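Local coordinates for protein 2-hydroxyhepta-2,4-diene-1, 7-dioateisomerase (Mycobacterium abscessus, PDB 3R6O) that probably isomerises 2-hydroxyhepta-2,4-diene-1,7-dioate as a magnesium-binding enzyme of the FAH family, at residues 157-161 / 238-244; 248-252 / 284-288. One frame throughout, in Å; residues are numbered along the deposited sequence.

Contact 1: residues 157-161 / 238-244. With MG (magnesium ion), chain B.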
loop_
_atom_site.group_PDB
_atom_site.type_symbol
_atom_site.label_atom_id
_atom_site.label_comp_id
_atom_site.label_asym_id
_atom_site.label_seq_id
_atom_site.Cartn_x
_atom_site.Cartn_y
_atom_site.Cartn_z
ATOM N N TYR A 157 -9.925 -13.794 -12.262
ATOM C CA TYR A 157 -8.491 -14.060 -12.393
ATOM C C TYR A 157 -7.873 -13.127 -13.443
ATOM O O TYR A 157 -8.535 -12.712 -14.403
ATOM C CB TYR A 157 -8.270 -15.541 -12.796
ATOM C CG TYR A 157 -9.077 -15.885 -14.033
ATOM C CD1 TYR A 157 -8.554 -15.671 -15.308
ATOM C CD2 TYR A 157 -10.403 -16.310 -13.926
ATOM C CE1 TYR A 157 -9.334 -15.927 -16.470
ATOM C CE2 TYR A 157 -11.197 -16.570 -15.068
ATOM C CZ TYR A 157 -10.658 -16.359 -16.344
ATOM O OH TYR A 157 -11.423 -16.631 -17.489
ATOM N N GLU A 158 -6.598 -12.789 -13.236
ATOM C CA GLU A 158 -5.856 -11.934 -14.143
ATOM C C GLU A 158 -4.378 -12.279 -14.041
ATOM O O GLU A 158 -3.716 -11.768 -13.143
ATOM C CB GLU A 158 -6.011 -10.492 -13.740
ATOM C CG GLU A 158 -7.422 -9.998 -13.662
ATOM C CD GLU A 158 -7.493 -8.513 -13.375
ATOM O OE1 GLU A 158 -6.885 -8.055 -12.428
ATOM O OE2 GLU A 158 -8.170 -7.778 -14.115
ATOM N N ILE A 159 -3.887 -13.121 -14.932
ATOM C CA ILE A 159 -2.453 -13.455 -14.977
ATOM C C ILE A 159 -1.635 -12.251 -15.422
ATOM O O ILE A 159 -1.963 -11.582 -16.377
ATOM C CB ILE A 159 -2.161 -14.690 -15.855
ATOM C CG1 ILE A 159 -0.733 -15.201 -15.604
ATOM C CG2 ILE A 159 -2.443 -14.433 -17.398
ATOM C CD1 ILE A 159 -0.424 -16.537 -16.403
ATOM N N GLU A 160 -0.584 -11.952 -14.674
ATOM C CA GLU A 160 0.263 -10.806 -14.994
ATOM C C GLU A 160 1.713 -11.137 -14.696
ATOM O O GLU A 160 2.015 -11.972 -13.844
ATOM C CB GLU A 160 -0.192 -9.582 -14.172
ATOM C CG GLU A 160 -1.697 -9.392 -14.167
ATOM C CD GLU A 160 -2.199 -8.013 -13.844
ATOM O OE1 GLU A 160 -1.429 -7.032 -13.731
ATOM O OE2 GLU A 160 -3.420 -7.916 -13.698
ATOM N N ILE A 161 2.600 -10.434 -15.377
ATOM C CA ILE A 161 3.987 -10.455 -15.041
ATOM C C ILE A 161 4.266 -9.236 -14.093
ATOM O O ILE A 161 3.917 -8.071 -14.411
ATOM C CB ILE A 161 4.889 -10.425 -16.315
ATOM C CG1 ILE A 161 4.537 -11.549 -17.315
ATOM C CG2 ILE A 161 6.374 -10.525 -15.919
ATOM C CD1 ILE A 161 4.468 -12.980 -16.733
ATOM N N PHE A 238 8.510 -12.281 -22.013
ATOM C CA PHE A 238 7.889 -13.486 -21.470
ATOM C C PHE A 238 6.627 -13.866 -22.213
ATOM O O PHE A 238 5.905 -12.999 -22.715
ATOM C CB PHE A 238 7.545 -13.295 -20.006
ATOM C CG PHE A 238 8.694 -12.855 -19.208
ATOM C CD1 PHE A 238 9.501 -13.765 -18.551
ATOM C CD2 PHE A 238 9.016 -11.518 -19.162
ATOM C CE1 PHE A 238 10.596 -13.334 -17.856
ATOM C CE2 PHE A 238 10.090 -11.087 -18.452
ATOM C CZ PHE A 238 10.882 -11.993 -17.800
ATOM N N ASP A 239 6.390 -15.170 -22.306
ATOM C CA ASP A 239 5.125 -15.690 -22.831
ATOM C C ASP A 239 4.475 -16.444 -21.711
ATOM O O ASP A 239 5.126 -17.214 -21.030
ATOM C CB ASP A 239 5.368 -16.617 -24.015
ATOM C CG ASP A 239 5.959 -15.886 -25.208
ATOM O OD1 ASP A 239 5.412 -14.817 -25.607
ATOM O OD2 ASP A 239 6.979 -16.366 -25.739
ATOM N N PHE A 240 3.188 -16.235 -21.492
ATOM C CA PHE A 240 2.577 -16.804 -20.299
ATOM C C PHE A 240 1.146 -17.249 -20.570
ATOM O O PHE A 240 0.472 -16.692 -21.439
ATOM C CB PHE A 240 2.654 -15.803 -19.129
ATOM C CG PHE A 240 2.122 -14.428 -19.466
ATOM C CD1 PHE A 240 0.841 -14.078 -19.129
ATOM C CD2 PHE A 240 2.884 -13.520 -20.200
ATOM C CE1 PHE A 240 0.334 -12.819 -19.444
ATOM C CE2 PHE A 240 2.370 -12.244 -20.555
ATOM C CZ PHE A 240 1.098 -11.906 -20.184
ATOM N N GLU A 241 0.675 -18.225 -19.804
ATOM C CA GLU A 241 -0.685 -18.696 -19.950
ATOM C C GLU A 241 -1.335 -19.033 -18.632
ATOM O O GLU A 241 -0.675 -19.427 -17.692
ATOM C CB GLU A 241 -0.721 -19.906 -20.880
ATOM C CG GLU A 241 -0.339 -21.226 -20.211
ATOM C CD GLU A 241 -0.576 -22.424 -21.119
ATOM O OE1 GLU A 241 -0.436 -22.274 -22.351
ATOM O OE2 GLU A 241 -0.914 -23.505 -20.588
ATOM N N LEU A 242 -2.654 -18.881 -18.589
ATOM C CA LEU A 242 -3.448 -19.306 -17.470
ATOM C C LEU A 242 -4.558 -20.256 -17.937
ATOM O O LEU A 242 -5.239 -19.988 -18.944
ATOM C CB LEU A 242 -4.026 -18.065 -16.780
ATOM C CG LEU A 242 -4.875 -18.292 -15.531
ATOM C CD1 LEU A 242 -4.731 -17.129 -14.507
ATOM C CD2 LEU A 242 -6.380 -18.544 -15.885
ATOM N N ARG A 243 -4.682 -21.376 -17.224
ATOM C CA ARG A 243 -5.673 -22.395 -17.436
ATOM C C ARG A 243 -6.450 -22.575 -16.144
ATOM O O ARG A 243 -5.955 -22.301 -15.067
ATOM C CB ARG A 243 -5.043 -23.759 -17.799
ATOM C CG ARG A 243 -4.076 -23.689 -18.925
ATOM C CD ARG A 243 -3.472 -25.043 -19.294
ATOM N NE ARG A 243 -2.769 -24.934 -20.568
ATOM C CZ ARG A 243 -3.272 -25.242 -21.766
ATOM N NH1 ARG A 243 -4.506 -25.755 -21.916
ATOM N NH2 ARG A 243 -2.513 -25.058 -22.831
ATOM N N ILE A 244 -7.668 -23.067 -16.273
ATOM C CA ILE A 244 -8.490 -23.452 -15.137
ATOM C C ILE A 244 -8.985 -24.854 -15.404
ATOM O O ILE A 244 -9.598 -25.101 -16.435
ATOM C CB ILE A 244 -9.633 -22.495 -14.922
ATOM C CG1 ILE A 244 -9.083 -21.145 -14.430
ATOM C CG2 ILE A 244 -10.651 -23.109 -13.868
ATOM C CD1 ILE A 244 -10.162 -20.030 -14.337
HETATM MG MG MG B . -4.614 -5.960 -13.220
#

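Contact 2: residues 248-252 / 284-288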
loop_
_atom_site.group_PDB
_atom_site.type_symbol
_atom_site.label_atom_id
_atom_site.label_comp_id
_atom_site.label_asym_id
_atom_site.label_seq_id
_atom_site.Cartn_x
_atom_site.Cartn_y
_atom_site.Cartn_z
ATOM N N LEU A 248 -7.507 -23.719 -21.326
ATOM C CA LEU A 248 -6.896 -22.411 -21.562
ATOM C C LEU A 248 -7.906 -21.267 -21.369
ATOM O O LEU A 248 -8.978 -21.296 -21.977
ATOM C CB LEU A 248 -6.276 -22.348 -22.950
ATOM C CG LEU A 248 -5.372 -21.154 -23.254
ATOM C CD1 LEU A 248 -4.144 -21.138 -22.353
ATOM C CD2 LEU A 248 -4.976 -21.157 -24.734
ATOM N N ARG A 249 -7.581 -20.302 -20.504
ATOM C CA ARG A 249 -8.348 -19.068 -20.382
ATOM C C ARG A 249 -7.595 -17.866 -20.971
ATOM O O ARG A 249 -8.159 -17.059 -21.718
ATOM C CB ARG A 249 -8.704 -18.762 -18.914
ATOM C CG ARG A 249 -9.561 -19.839 -18.195
ATOM C CD ARG A 249 -10.867 -20.148 -18.904
ATOM N NE ARG A 249 -11.724 -20.987 -18.069
ATOM C CZ ARG A 249 -12.467 -20.572 -17.045
ATOM N NH1 ARG A 249 -12.497 -19.310 -16.665
ATOM N NH2 ARG A 249 -13.178 -21.450 -16.382
ATOM N N GLN A 250 -6.334 -17.699 -20.582
ATOM C CA GLN A 250 -5.578 -16.532 -21.005
ATOM C C GLN A 250 -4.260 -16.930 -21.595
ATOM O O GLN A 250 -3.620 -17.834 -21.095
ATOM C CB GLN A 250 -5.296 -15.588 -19.832
ATOM C CG GLN A 250 -6.492 -15.115 -19.055
ATOM C CD GLN A 250 -6.115 -14.036 -18.038
ATOM O OE1 GLN A 250 -5.748 -14.347 -16.892
ATOM N NE2 GLN A 250 -6.147 -12.778 -18.467
ATOM N N SER A 251 -3.815 -16.182 -22.602
ATOM C CA SER A 251 -2.517 -16.424 -23.229
ATOM C C SER A 251 -1.952 -15.064 -23.632
ATOM O O SER A 251 -2.623 -14.301 -24.366
ATOM C CB SER A 251 -2.652 -17.347 -24.449
ATOM O OG SER A 251 -1.370 -17.543 -25.043
ATOM N N GLY A 252 -0.773 -14.723 -23.102
ATOM C CA GLY A 252 -0.165 -13.460 -23.427
ATOM C C GLY A 252 1.324 -13.538 -23.675
ATOM O O GLY A 252 1.989 -14.530 -23.328
ATOM N N THR A 284 -2.815 -7.580 -17.413
ATOM C CA THR A 284 -3.305 -8.869 -17.876
ATOM C C THR A 284 -3.901 -8.802 -19.294
ATOM O O THR A 284 -4.479 -7.780 -19.695
ATOM C CB THR A 284 -4.368 -9.404 -16.872
ATOM O OG1 THR A 284 -4.556 -10.792 -17.066
ATOM C CG2 THR A 284 -5.697 -8.641 -16.975
ATOM N N PRO A 285 -3.732 -9.871 -20.087
ATOM C CA PRO A 285 -4.389 -9.857 -21.406
ATOM C C PRO A 285 -5.889 -10.195 -21.304
ATOM O O PRO A 285 -6.414 -10.251 -20.211
ATOM C CB PRO A 285 -3.648 -10.946 -22.166
ATOM C CG PRO A 285 -3.192 -11.879 -21.125
ATOM C CD PRO A 285 -2.855 -11.042 -19.933
ATOM N N GLY A 286 -6.558 -10.431 -22.431
ATOM C CA GLY A 286 -7.972 -10.872 -22.418
ATOM C C GLY A 286 -8.240 -12.292 -21.906
ATOM O O GLY A 286 -7.316 -12.996 -21.514
ATOM N N GLY A 287 -9.499 -12.730 -21.958
ATOM C CA GLY A 287 -9.894 -14.065 -21.495
ATOM C C GLY A 287 -10.330 -14.166 -20.024
ATOM O O GLY A 287 -10.528 -15.245 -19.503
ATOM N N CYS A 288 -10.493 -13.029 -19.363
ATOM C CA CYS A 288 -10.983 -12.983 -17.965
ATOM C C CYS A 288 -12.468 -13.341 -17.912
ATOM O O CYS A 288 -13.178 -13.227 -18.916
ATOM C CB CYS A 288 -10.804 -11.572 -17.392
ATOM S SG CYS A 288 -9.093 -10.914 -17.342
HETATM O O HOH W 1 -5.606 -13.992 -23.570
#

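Contact 1: residues 157-161 / 238-244
Ile159 and Leu242 meet where two strands of different sheets run nearly antiparallel, at 157° with their axes 7.7 Å apart at closest approach, and no hydrogen bond joins them. This is face-to-face sheet packing within the FAH-family fold: strand 155-165 belongs to the large mixed sheet, strand 239-244 to a smaller one, and alternate residues on each turn into the buried interface. Ile159 fits between Phe240 and Leu242. Its CG2 approaches the edge of the Phe240 ring in the ring plane, 3.7 Å from CD1, while its CB packs 3.8 Å from Leu242 CD1. With CG1 opposite the backbone N (chi1 -166°) and the rest of the chain extended, Ile159 CD1 reaches the opposing backbone and lies just 3.2 Å from Glu241 O, evidence of close packing there. Ile161 addresses the same phenyl ring from above one face, in a CH-pi contact that places CG1 4.2 Å from the Phe240 ring centroid. The pattern repeats at Tyr157, whose ring carries Ile244 CD1 over one face, 4.0 Å from its centroid, and touches Leu242 obliquely. The residues between point away from this interface: Glu158 forms a salt bridge with Arg193, and Glu160, together with Asp189, binds the magnesium ion, its OE2 lying 2.3 Å from the metal.

Contact 2: residues 248-252 / 284-288
Gln250 reaches across to Thr284 and Gly286 from a classic beta bulge, in which Arg249 and Gln250 both face Leu242 on the adjacent strand. Its extended chain carries the amide into the curve of the 284-288 loop, where NE2 gives two hydrogen bonds. One goes to Thr284 OG1 at 2.9 Å, the partner tilted 19° from the amide plane. The other goes to Gly286 O at 3.3 Å; this oxygen lies in the amide plane of Gln250, whereas NE2 stands above the carbonyl plane of Gly286, 58° out of it. These two bonds, with Ile159 N held by OE1 at the other end, fix the rotation of the amide; Thr284 OG1 also bonds to Ile159 O. Packing is close at Gly287 as well: its CA makes a C-H...O contact with Arg249 O at 3.5 Å, and its backbone, at a positive phi of 91°, lies against that carbonyl. Toward Ser251 and Gly252 the fit is looser. Ser251 is exposed, and Gly252 CA comes no nearer than 4.1 Å to Pro285 CG. Here a water bridges the two backbones, accepting from Ser251 N at 3.0 Å and donating to Gly286 O at 2.9 Å.

Contacts 1 and 2 have centres about 6 Å apart and share a sheet, since strands 239-244 and 247-253 are neighbours, joined for instance by Phe240 N to Gly252 O at 2.8 Å. The 284-288 loop and Gln250 then tie this sheet to strand 155-165: Gln250 OE1 bonds to Ile159 N, Tyr157 OH lies 2.6 Å from Gly287 O, a probable hydrogen bond, and Tyr157 OH also bonds to Arg249 NH1. Contact 1 thus supplies mainly apolar packing, and contact 2 adds hydrogen bonds from Gln250. Both border the metal site: the side chain of Thr284 is about 5 Å from the magnesium ion and about 4 Å from those of Glu158 and Glu160.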